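Long-range contacts in variant surface glycoprotein MITat 1.13 (Trypanosoma brucei, PDB 6Z8G), which probably forms part of the dense surface coat with which the parasite evades host immunity by switching among antigenically distinct coat proteins: residues L45-S50 / I177-E182; L126-R131 / G158-A163; K190-G195 / N252-L257; A199-G204 / A241-K246. All blocks are in the same frame, centred on the assembly; numbering follows the deposited sequence.

Interaction 1: L45-S50 / I177-E182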
loop_
_atom_site.group_PDB
_atom_site.type_symbol
_atom_site.label_atom_id
_atom_site.label_comp_id
_atom_site.label_asym_id
_atom_site.label_seq_id
_atom_site.Cartn_x
_atom_site.Cartn_y
_atom_site.Cartn_z
ATOM N N LEU B 45 2.684 12.022 -1.974
ATOM C CA LEU B 45 2.762 10.564 -1.897
ATOM C C LEU B 45 3.097 9.951 -3.256
ATOM O O LEU B 45 3.876 9.002 -3.342
ATOM C CB LEU B 45 1.443 10.000 -1.370
ATOM C CG LEU B 45 1.321 8.478 -1.355
ATOM C CD1 LEU B 45 2.436 7.848 -0.547
ATOM C CD2 LEU B 45 -0.030 8.052 -0.798
ATOM N N ASP B 46 2.501 10.484 -4.326
ATOM C CA ASP B 46 2.746 9.980 -5.671
ATOM C C ASP B 46 4.210 10.116 -6.075
ATOM O O ASP B 46 4.695 9.341 -6.906
ATOM C CB ASP B 46 1.836 10.708 -6.662
ATOM C CG ASP B 46 1.856 10.078 -8.054
ATOM O OD1 ASP B 46 1.139 9.076 -8.260
ATOM O OD2 ASP B 46 2.595 10.573 -8.947
ATOM N N LEU B 47 4.932 11.093 -5.522
ATOM C CA LEU B 47 6.359 11.179 -5.822
ATOM C C LEU B 47 7.074 9.882 -5.469
ATOM O O LEU B 47 7.945 9.424 -6.216
ATOM C CB LEU B 47 7.002 12.332 -5.057
ATOM C CG LEU B 47 6.550 13.762 -5.340
ATOM C CD1 LEU B 47 7.250 14.694 -4.374
ATOM C CD2 LEU B 47 6.830 14.163 -6.780
ATOM N N TYR B 48 6.705 9.275 -4.341
ATOM C CA TYR B 48 7.337 8.083 -3.800
ATOM C C TYR B 48 6.768 6.812 -4.407
ATOM O O TYR B 48 7.528 5.915 -4.779
ATOM C CB TYR B 48 7.168 8.046 -2.280
ATOM C CG TYR B 48 7.732 9.247 -1.572
ATOM C CD1 TYR B 48 9.053 9.262 -1.140
ATOM C CD2 TYR B 48 6.945 10.364 -1.336
ATOM C CE1 TYR B 48 9.585 10.362 -0.495
ATOM C CE2 TYR B 48 7.461 11.484 -0.692
ATOM C CZ TYR B 48 8.776 11.473 -0.264
ATOM O OH TYR B 48 9.274 12.582 0.380
ATOM N N THR B 49 5.441 6.714 -4.533
ATOM C CA THR B 49 4.905 5.489 -5.102
ATOM C C THR B 49 5.286 5.355 -6.570
ATOM O O THR B 49 5.476 4.241 -7.049
ATOM C CB THR B 49 3.389 5.418 -4.942
ATOM O OG1 THR B 49 2.787 6.543 -5.583
ATOM C CG2 THR B 49 3.001 5.391 -3.479
ATOM N N SER B 50 5.412 6.459 -7.303
ATOM C CA SER B 50 5.786 6.309 -8.710
ATOM C C SER B 50 7.223 5.808 -8.841
ATOM O O SER B 50 7.506 4.922 -9.658
ATOM C CB SER B 50 5.575 7.620 -9.477
ATOM O OG SER B 50 6.402 8.672 -9.005
ATOM N N ILE B 177 5.967 20.791 -6.193
ATOM C CA ILE B 177 5.957 19.421 -5.671
ATOM C C ILE B 177 7.064 18.647 -6.366
ATOM O O ILE B 177 7.101 18.598 -7.598
ATOM C CB ILE B 177 4.608 18.713 -5.913
ATOM C CG1 ILE B 177 3.431 19.507 -5.314
ATOM C CG2 ILE B 177 4.647 17.255 -5.399
ATOM C CD1 ILE B 177 3.264 19.339 -3.823
ATOM N N GLY B 178 7.961 18.050 -5.584
ATOM C CA GLY B 178 9.083 17.290 -6.125
ATOM C C GLY B 178 9.980 16.779 -5.018
ATOM O O GLY B 178 10.046 17.406 -3.966
ATOM N N LEU B 179 10.696 15.673 -5.230
ATOM C CA LEU B 179 11.529 15.108 -4.165
ATOM C C LEU B 179 12.560 16.109 -3.657
ATOM O O LEU B 179 12.884 16.117 -2.465
ATOM C CB LEU B 179 12.248 13.852 -4.656
ATOM C CG LEU B 179 11.401 12.621 -4.930
ATOM C CD1 LEU B 179 12.302 11.431 -5.312
ATOM C CD2 LEU B 179 10.537 12.334 -3.712
ATOM N N GLU B 180 13.102 16.945 -4.559
ATOM C CA GLU B 180 14.068 17.975 -4.177
ATOM C C GLU B 180 13.448 19.001 -3.244
ATOM O O GLU B 180 14.130 19.559 -2.377
ATOM C CB GLU B 180 14.621 18.662 -5.432
ATOM N N HIS B 181 12.158 19.244 -3.397
ATOM C CA HIS B 181 11.422 20.204 -2.606
ATOM C C HIS B 181 10.874 19.606 -1.310
ATOM O O HIS B 181 10.307 20.347 -0.501
ATOM C CB HIS B 181 10.289 20.800 -3.462
ATOM N N GLU B 182 11.042 18.296 -1.086
ATOM C CA GLU B 182 10.368 17.638 0.032
ATOM C C GLU B 182 10.953 18.040 1.377
ATOM O O GLU B 182 10.211 18.140 2.366
ATOM C CB GLU B 182 10.434 16.109 -0.111
ATOM C CG GLU B 182 9.399 15.523 -1.045
ATOM C CD GLU B 182 8.015 15.507 -0.433
ATOM O OE1 GLU B 182 7.763 14.648 0.442
ATOM O OE2 GLU B 182 7.182 16.358 -0.818
#
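L47, on helix 34-75, pushes its branched end into a shallow hollow in the loop 177-182. The floor of the hollow is backbone: CD1 of L47 lies 3.5 Å from C of G178. One wall is I177, whose CG2 comes within 3.8 Å of L47 CD1, and the carboxylate end of E182 borders the same methyl. A second bump points the other way. CD2 of L179 settles into the notch between L47 and Y48 on the helix, 3.8 Å from L47 CB and over one face of the tyrosine ring, a CH-pi contact 4.1 Å from the Y48 centroid. Leucine suits each place for its own reason: L47 fills the hollow with CD1, and L179 can lay CD2 on the ring face. Beyond the apolar part, Y48 OH donates to OE1 of E182 at 2.6 Å. It meets this oxygen on its anti side, and the ring and carboxylate planes are turned 73° apart. The glutamate chain bends at chi2 (-75°), which folds its acid back toward the phenol. Y48 OH is also hydrogen-bonded to R272 NH1, and E182 OE2 forms a salt bridge with R44. A buried carboxylate with a phenol at one oxygen and an arginine at the other probably stays ionised, so that charge pairing reinforces the packing of this loop on the helix.

Interaction 2: L126-R131 / G158-A163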
loop_
_atom_site.group_PDB
_atom_site.type_symbol
_atom_site.label_atom_id
_atom_site.label_comp_id
_atom_site.label_asym_id
_atom_site.label_seq_id
_atom_site.Cartn_x
_atom_site.Cartn_y
_atom_site.Cartn_z
ATOM N N LEU B 126 -13.245 17.195 6.972
ATOM C CA LEU B 126 -12.923 18.609 7.162
ATOM C C LEU B 126 -13.482 19.458 6.029
ATOM O O LEU B 126 -13.873 20.605 6.254
ATOM C CB LEU B 126 -11.410 18.811 7.287
ATOM C CG LEU B 126 -10.773 18.125 8.510
ATOM C CD1 LEU B 126 -9.293 18.467 8.588
ATOM C CD2 LEU B 126 -11.474 18.527 9.772
ATOM N N HIS B 127 -13.515 18.918 4.802
ATOM C CA HIS B 127 -14.207 19.584 3.703
ATOM C C HIS B 127 -15.716 19.665 3.944
ATOM O O HIS B 127 -16.333 20.673 3.602
ATOM C CB HIS B 127 -13.909 18.887 2.373
ATOM C CG HIS B 127 -14.631 19.490 1.204
ATOM N ND1 HIS B 127 -14.273 20.701 0.651
ATOM C CD2 HIS B 127 -15.713 19.065 0.505
ATOM C CE1 HIS B 127 -15.091 20.989 -0.348
ATOM N NE2 HIS B 127 -15.975 20.012 -0.456
ATOM N N LYS B 128 -16.345 18.616 4.501
ATOM C CA LYS B 128 -17.782 18.708 4.780
ATOM C C LYS B 128 -18.085 19.769 5.832
ATOM O O LYS B 128 -19.194 20.310 5.873
ATOM C CB LYS B 128 -18.350 17.371 5.268
ATOM C CG LYS B 128 -18.082 16.157 4.398
ATOM C CD LYS B 128 -19.032 16.043 3.229
ATOM C CE LYS B 128 -18.906 14.684 2.546
ATOM N NZ LYS B 128 -19.548 14.736 1.197
ATOM N N LEU B 129 -17.126 20.060 6.700
ATOM C CA LEU B 129 -17.336 20.950 7.827
ATOM C C LEU B 129 -16.811 22.353 7.584
ATOM O O LEU B 129 -17.012 23.233 8.436
ATOM C CB LEU B 129 -16.654 20.370 9.067
ATOM C CG LEU B 129 -17.028 18.955 9.496
ATOM C CD1 LEU B 129 -16.262 18.554 10.756
ATOM C CD2 LEU B 129 -18.527 18.843 9.727
ATOM N N GLU B 130 -16.215 22.603 6.415
ATOM C CA GLU B 130 -15.472 23.836 6.201
ATOM C C GLU B 130 -16.364 25.063 6.213
ATOM O O GLU B 130 -15.869 26.182 6.396
ATOM C CB GLU B 130 -14.714 23.765 4.870
ATOM N N ARG B 131 -17.665 24.865 6.039
ATOM C CA ARG B 131 -18.601 25.980 6.039
ATOM C C ARG B 131 -19.469 25.979 7.292
ATOM O O ARG B 131 -20.578 26.510 7.284
ATOM C CB ARG B 131 -19.484 25.937 4.791
ATOM N N GLY B 158 -26.655 21.400 11.740
ATOM C CA GLY B 158 -26.329 20.047 11.338
ATOM C C GLY B 158 -26.159 19.872 9.850
ATOM O O GLY B 158 -25.878 18.755 9.403
ATOM N N THR B 159 -26.338 20.924 9.064
ATOM C CA THR B 159 -26.164 20.810 7.625
ATOM C C THR B 159 -24.689 20.876 7.274
ATOM O O THR B 159 -24.030 21.904 7.489
ATOM C CB THR B 159 -26.934 21.912 6.914
ATOM O OG1 THR B 159 -28.306 21.830 7.311
ATOM C CG2 THR B 159 -26.844 21.723 5.420
ATOM N N ILE B 160 -24.183 19.796 6.685
ATOM C CA ILE B 160 -22.804 19.730 6.254
ATOM C C ILE B 160 -22.739 20.141 4.798
ATOM O O ILE B 160 -23.742 20.170 4.083
ATOM C CB ILE B 160 -22.189 18.330 6.457
ATOM C CG1 ILE B 160 -22.714 17.346 5.393
ATOM C CG2 ILE B 160 -22.446 17.841 7.871
ATOM C CD1 ILE B 160 -22.076 15.944 5.449
ATOM N N HIS B 161 -21.534 20.473 4.367
ATOM C CA HIS B 161 -21.270 20.921 3.011
ATOM C C HIS B 161 -21.107 19.731 2.062
ATOM O O HIS B 161 -20.319 18.816 2.325
ATOM C CB HIS B 161 -20.022 21.795 3.011
ATOM C CG HIS B 161 -19.633 22.294 1.663
ATOM N ND1 HIS B 161 -20.527 22.899 0.813
ATOM C CD2 HIS B 161 -18.432 22.318 1.031
ATOM C CE1 HIS B 161 -19.901 23.232 -0.303
ATOM N NE2 HIS B 161 -18.625 22.909 -0.189
ATOM N N THR B 162 -21.869 19.739 0.960
ATOM C CA THR B 162 -21.945 18.598 0.052
ATOM C C THR B 162 -21.246 18.795 -1.288
ATOM O O THR B 162 -21.063 17.807 -2.012
ATOM C CB THR B 162 -23.414 18.237 -0.231
ATOM O OG1 THR B 162 -24.094 19.377 -0.781
ATOM C CG2 THR B 162 -24.134 17.741 1.043
ATOM N N ALA B 163 -20.845 20.017 -1.639
ATOM C CA ALA B 163 -20.301 20.281 -2.969
ATOM C C ALA B 163 -18.927 19.654 -3.165
ATOM O O ALA B 163 -18.175 19.439 -2.211
ATOM C CB ALA B 163 -20.185 21.777 -3.222
#
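The backbone oxygen of K128 receives the amide of H161 at 2.8 Å (K128 O to H161 N), a nearly straight bond of 169° that lies in the carbonyl plane on a lone pair. CB of I160 rests 3.6 Å from the same K128 O, flanking the bond with a branched apolar group. One residue earlier, H127 makes the second link: its NE2 donates to A163 O at 2.9 Å, with the acceptor almost exactly in the ring plane. The imidazole reaches that far because CG stands anti to the backbone nitrogen (chi1 178°), extending the ring off the helix. One bond thus runs from loop to helix and the other from helix to loop, and together they pin the loop after strand 152-155 alongside helix 78-129 near its C-terminal end. The H161 ring lies obliquely to that of H127, their planes 56° apart, with H161 CD2 3.7 Å from H127 NE2. The bent aliphatic chain of K128 brings CD to 3.8 Å from I160 CD1 and covers H161 O, a buried oxygen that receives only a CA-H...O contact from K128 CA. K128 and I160 also pack on D255 of the second subunit, and sugar residues touch H127 and K128.

Interaction 3: K190-G195 / N252-L257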
loop_
_atom_site.group_PDB
_atom_site.type_symbol
_atom_site.label_atom_id
_atom_site.label_comp_id
_atom_site.label_asym_id
_atom_site.label_seq_id
_atom_site.Cartn_x
_atom_site.Cartn_y
_atom_site.Cartn_z
ATOM N N LYS B 190 -3.734 21.520 10.063
ATOM C CA LYS B 190 -4.845 20.846 10.733
ATOM C C LYS B 190 -6.191 21.425 10.320
ATOM O O LYS B 190 -7.197 20.713 10.360
ATOM C CB LYS B 190 -4.686 20.930 12.250
ATOM C CG LYS B 190 -3.408 20.297 12.735
ATOM C CD LYS B 190 -3.355 20.270 14.232
ATOM C CE LYS B 190 -3.805 18.923 14.741
ATOM N NZ LYS B 190 -3.455 18.692 16.175
ATOM N N LEU B 191 -6.217 22.706 9.929
ATOM C CA LEU B 191 -7.399 23.405 9.424
ATOM C C LEU B 191 -8.420 23.682 10.525
ATOM O O LEU B 191 -8.764 24.845 10.765
ATOM C CB LEU B 191 -8.048 22.629 8.273
ATOM C CG LEU B 191 -7.122 22.382 7.073
ATOM C CD1 LEU B 191 -7.907 21.714 6.002
ATOM C CD2 LEU B 191 -6.545 23.675 6.557
ATOM N N ILE B 192 -8.919 22.651 11.202
ATOM C CA ILE B 192 -9.903 22.838 12.258
ATOM C C ILE B 192 -9.290 22.350 13.555
ATOM O O ILE B 192 -8.922 21.173 13.671
ATOM C CB ILE B 192 -11.224 22.099 11.985
ATOM C CG1 ILE B 192 -11.931 22.667 10.750
ATOM C CG2 ILE B 192 -12.155 22.243 13.201
ATOM C CD1 ILE B 192 -13.251 21.986 10.455
ATOM N N THR B 193 -9.202 23.252 14.538
ATOM C CA THR B 193 -8.809 22.889 15.886
ATOM C C THR B 193 -9.865 23.216 16.922
ATOM O O THR B 193 -9.866 22.587 17.990
ATOM C CB THR B 193 -7.495 23.581 16.281
ATOM O OG1 THR B 193 -7.616 24.990 16.098
ATOM C CG2 THR B 193 -6.344 23.065 15.416
ATOM N N HIS B 194 -10.798 24.129 16.618
ATOM C CA HIS B 194 -11.798 24.564 17.582
ATOM C C HIS B 194 -13.161 24.705 16.919
ATOM O O HIS B 194 -13.267 25.114 15.758
ATOM C CB HIS B 194 -11.379 25.898 18.218
ATOM C CG HIS B 194 -10.178 25.774 19.102
ATOM N ND1 HIS B 194 -8.892 25.693 18.602
ATOM C CD2 HIS B 194 -10.067 25.675 20.449
ATOM C CE1 HIS B 194 -8.041 25.552 19.600
ATOM N NE2 HIS B 194 -8.725 25.541 20.731
ATOM N N GLY B 195 -14.206 24.383 17.679
ATOM C CA GLY B 195 -15.559 24.748 17.314
ATOM C C GLY B 195 -15.993 25.984 18.081
ATOM O O GLY B 195 -15.643 26.159 19.250
ATOM N N ASN B 252 -14.615 25.506 21.799
ATOM C CA ASN B 252 -14.311 24.201 22.369
ATOM C C ASN B 252 -13.370 23.446 21.437
ATOM O O ASN B 252 -13.321 23.702 20.230
ATOM C CB ASN B 252 -15.556 23.358 22.595
ATOM C CG ASN B 252 -16.356 23.825 23.782
ATOM O OD1 ASN B 252 -15.931 23.695 24.936
ATOM N ND2 ASN B 252 -17.520 24.381 23.504
ATOM N N ASP B 253 -12.668 22.465 22.006
ATOM C CA ASP B 253 -11.694 21.696 21.240
ATOM C C ASP B 253 -12.390 20.862 20.170
ATOM O O ASP B 253 -13.373 20.167 20.449
ATOM C CB ASP B 253 -10.912 20.766 22.157
ATOM C CG ASP B 253 -10.071 21.506 23.174
ATOM O OD1 ASP B 253 -9.850 22.727 23.020
ATOM O OD2 ASP B 253 -9.626 20.843 24.135
ATOM N N ALA B 254 -11.870 20.931 18.943
ATOM C CA ALA B 254 -12.406 20.168 17.820
ATOM C C ALA B 254 -11.236 19.717 16.946
ATOM O O ALA B 254 -11.122 20.081 15.783
ATOM C CB ALA B 254 -13.409 20.990 17.011
ATOM N N ASP B 255 -10.361 18.898 17.521
ATOM C CA ASP B 255 -9.149 18.440 16.835
ATOM C C ASP B 255 -9.457 17.156 16.075
ATOM O O ASP B 255 -9.211 16.057 16.562
ATOM C CB ASP B 255 -8.031 18.228 17.845
ATOM C CG ASP B 255 -6.722 17.769 17.199
ATOM O OD1 ASP B 255 -6.570 17.867 15.951
ATOM O OD2 ASP B 255 -5.854 17.290 17.974
ATOM N N PHE B 256 -9.942 17.302 14.838
ATOM C CA PHE B 256 -10.383 16.137 14.068
ATOM C C PHE B 256 -9.209 15.289 13.604
ATOM O O PHE B 256 -9.267 14.055 13.661
ATOM C CB PHE B 256 -11.215 16.574 12.867
ATOM C CG PHE B 256 -12.612 16.980 13.234
ATOM C CD1 PHE B 256 -13.557 16.014 13.558
ATOM C CD2 PHE B 256 -12.969 18.315 13.286
ATOM C CE1 PHE B 256 -14.863 16.390 13.929
ATOM C CE2 PHE B 256 -14.264 18.692 13.641
ATOM C CZ PHE B 256 -15.206 17.731 13.965
ATOM N N LEU B 257 -8.149 15.937 13.126
ATOM C CA LEU B 257 -7.014 15.218 12.557
ATOM C C LEU B 257 -6.163 14.551 13.638
ATOM O O LEU B 257 -5.576 13.493 13.400
ATOM C CB LEU B 257 -6.184 16.190 11.741
ATOM C CG LEU B 257 -6.432 16.199 10.242
ATOM C CD1 LEU B 257 -5.652 17.335 9.587
ATOM C CD2 LEU B 257 -6.033 14.852 9.618
HETATM O O HOH W 1 -8.484 18.710 12.486
#
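Strands 194-203 and 247-253 pair antiparallel here through G195 and N252, a hydrogen-bonded pair with G195 N to N252 O and N252 N to G195 O each 2.8 Å. On its other side strand 194-203 carries a classic beta bulge, T193 and H194 both facing S229 of strand 221-229. The regular pairing ends after N252 and D253; A254 N still reaches T193 O at 2.8 Å, but from above the carbonyl plane (45° out of it). The small A254 fits here because its CB lies only 3.5 Å from G195 N. Farther along, a water takes over: it donates to K190 O and I192 O and accepts from L257 N, bridging backbones too far apart there for direct bonds. D255 is the centre of an inverse gamma turn, and its carboxylate faces K190 in a salt bridge whose hydrogen bonds are weak, K190 NZ to D255 OD1 3.2 Å. The aspartate oxygen OD1 also accepts from G258 N. I192 places CG2 at the edge of the F256 ring, 4.0 Å from F256 CD2. That ring packs on L126 and L129 of helix 78-129, while the branched I192 touches F228. N252 carries the contact to the dimer interface: its ND2 bonds to T155 O and L157 O of the second subunit, a job suited to an amide with two N-H groups. This is the frayed end of an antiparallel strand pair, with a classic bulge across strand 194-203, where regular pairing gives way to loops beside the helices.

Interaction 4: A199-G204 / A241-K246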
loop_
_atom_site.group_PDB
_atom_site.type_symbol
_atom_site.label_atom_id
_atom_site.label_comp_id
_atom_site.label_asym_id
_atom_site.label_seq_id
_atom_site.Cartn_x
_atom_site.Cartn_y
_atom_site.Cartn_z
ATOM N N ALA B 199 -23.239 33.597 18.413
ATOM C CA ALA B 199 -24.505 34.046 18.973
ATOM C C ALA B 199 -24.834 35.439 18.461
ATOM O O ALA B 199 -23.946 36.271 18.234
ATOM C CB ALA B 199 -24.489 34.051 20.502
ATOM N N THR B 200 -26.121 35.652 18.209
ATOM C CA THR B 200 -26.666 36.959 17.892
ATOM C C THR B 200 -27.960 37.117 18.661
ATOM O O THR B 200 -28.740 36.169 18.783
ATOM C CB THR B 200 -26.908 37.121 16.396
ATOM O OG1 THR B 200 -25.825 36.505 15.676
ATOM C CG2 THR B 200 -26.983 38.583 16.033
ATOM N N CYS B 201 -28.167 38.308 19.211
ATOM C CA CYS B 201 -29.420 38.636 19.881
ATOM C C CYS B 201 -29.752 40.072 19.539
ATOM O O CYS B 201 -28.975 40.977 19.855
ATOM C CB CYS B 201 -29.325 38.457 21.400
ATOM S SG CYS B 201 -30.940 38.543 22.258
ATOM N N ALA B 202 -30.892 40.283 18.889
ATOM C CA ALA B 202 -31.313 41.614 18.462
ATOM C C ALA B 202 -32.778 41.758 18.851
ATOM O O ALA B 202 -33.656 41.129 18.246
ATOM C CB ALA B 202 -31.104 41.823 16.968
ATOM N N SER B 203 -33.007 42.503 19.936
ATOM C CA SER B 203 -34.303 42.749 20.545
ATOM C C SER B 203 -34.887 44.071 20.056
ATOM O O SER B 203 -34.194 44.908 19.468
ATOM C CB SER B 203 -34.177 42.743 22.060
ATOM O OG SER B 203 -33.093 43.564 22.435
ATOM N N GLY B 204 -36.179 44.259 20.327
ATOM C CA GLY B 204 -36.841 45.514 20.013
ATOM C C GLY B 204 -37.196 45.610 18.545
ATOM O O GLY B 204 -36.470 45.077 17.698
ATOM N N ALA B 241 -21.488 43.867 25.172
ATOM C CA ALA B 241 -21.901 45.258 25.002
ATOM C C ALA B 241 -22.636 45.521 23.687
ATOM O O ALA B 241 -23.007 46.674 23.414
ATOM C CB ALA B 241 -20.685 46.191 25.099
ATOM N N ALA B 242 -22.818 44.496 22.849
ATOM C CA ALA B 242 -23.495 44.641 21.568
ATOM C C ALA B 242 -23.891 43.273 21.043
ATOM O O ALA B 242 -23.257 42.760 20.118
ATOM C CB ALA B 242 -22.593 45.365 20.570
ATOM N N THR B 243 -24.930 42.668 21.628
ATOM C CA THR B 243 -25.281 41.297 21.280
ATOM C C THR B 243 -25.873 41.171 19.891
ATOM O O THR B 243 -26.003 40.046 19.395
ATOM C CB THR B 243 -26.271 40.689 22.280
ATOM O OG1 THR B 243 -27.565 41.303 22.144
ATOM C CG2 THR B 243 -25.764 40.824 23.704
ATOM N N ASN B 244 -26.268 42.273 19.275
ATOM C CA ASN B 244 -26.869 42.239 17.949
ATOM C C ASN B 244 -25.842 42.094 16.841
ATOM O O ASN B 244 -26.199 42.269 15.672
ATOM C CB ASN B 244 -27.707 43.505 17.720
ATOM C CG ASN B 244 -26.937 44.767 18.044
ATOM O OD1 ASN B 244 -26.334 44.879 19.112
ATOM N ND2 ASN B 244 -26.917 45.707 17.107
ATOM N N ASN B 245 -24.585 41.801 17.167
ATOM C CA ASN B 245 -23.573 41.442 16.178
ATOM C C ASN B 245 -23.132 40.001 16.418
ATOM O O ASN B 245 -22.861 39.613 17.559
ATOM C CB ASN B 245 -22.368 42.383 16.249
ATOM C CG ASN B 245 -22.770 43.834 16.373
ATOM O OD1 ASN B 245 -23.040 44.322 17.468
ATOM N ND2 ASN B 245 -22.789 44.541 15.251
ATOM N N LYS B 246 -23.073 39.213 15.346
ATOM C CA LYS B 246 -22.653 37.820 15.445
ATOM C C LYS B 246 -21.210 37.771 15.889
ATOM O O LYS B 246 -20.353 38.428 15.297
ATOM C CB LYS B 246 -22.826 37.111 14.105
ATOM C CG LYS B 246 -22.650 35.597 14.186
ATOM C CD LYS B 246 -22.989 34.886 12.863
ATOM C CE LYS B 246 -22.038 35.279 11.740
ATOM N NZ LYS B 246 -22.273 34.489 10.487
#
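T243 meets C201 with each of its first two side-chain atoms. CB lies against the strand, 3.9 Å from C201 CB, and from there OG1 reaches C201 O at 2.7 Å as the donor. With chi1 at 70°, the hydroxyl sits between the backbone nitrogen and the carbonyl carbon of its own residue, and this aims it at the strand. OG1 also accepts from C211 N, so a single threonine hydroxyl is held by two backbone groups. The reverse bond runs from C201 N to T243 O, 2.8 Å long and nearly straight at 167°, although it comes from above the carbonyl plane. A type I beta turn from A242 to N245 presents these groups to the strand. T200 continues the contact: its methyl CG2 covers N244 C at 3.8 Å, while OG1 lies 3.4 Å from CB of K246. A202 and N244 meet through their CB atoms, 3.9 Å apart, where alanine is small enough to lie close to the turn. C201 is also joined to C211 by a disulfide, and L147 of the second subunit packs on both C201 and T243. The T243 hydroxyl therefore links the backbones of both disulfide partners, which would tend to fix the turn firmly against them.

Along the chain, interaction 2 is nested within the loop closed by interaction 1, which closes before interaction 3 opens; interaction 4 is nested within the loop closed by interaction 3. Interaction 1 stands apart on helix 34-75, with its centre about 30 Å from that of interaction 2 and about 51 Å from that of interaction 4. Interaction 2 packs against interaction 3, their centres about 14 Å apart, joining the end of helix 78-129 to the loop that follows strand 247-253. Interactions 3 and 4, with centres about 26 Å apart, share strand 194-203. Interactions 2, 3 and 4 all reach the second subunit, so the contacts that tie loops, sheet and helix end together also lie along the dimer interface.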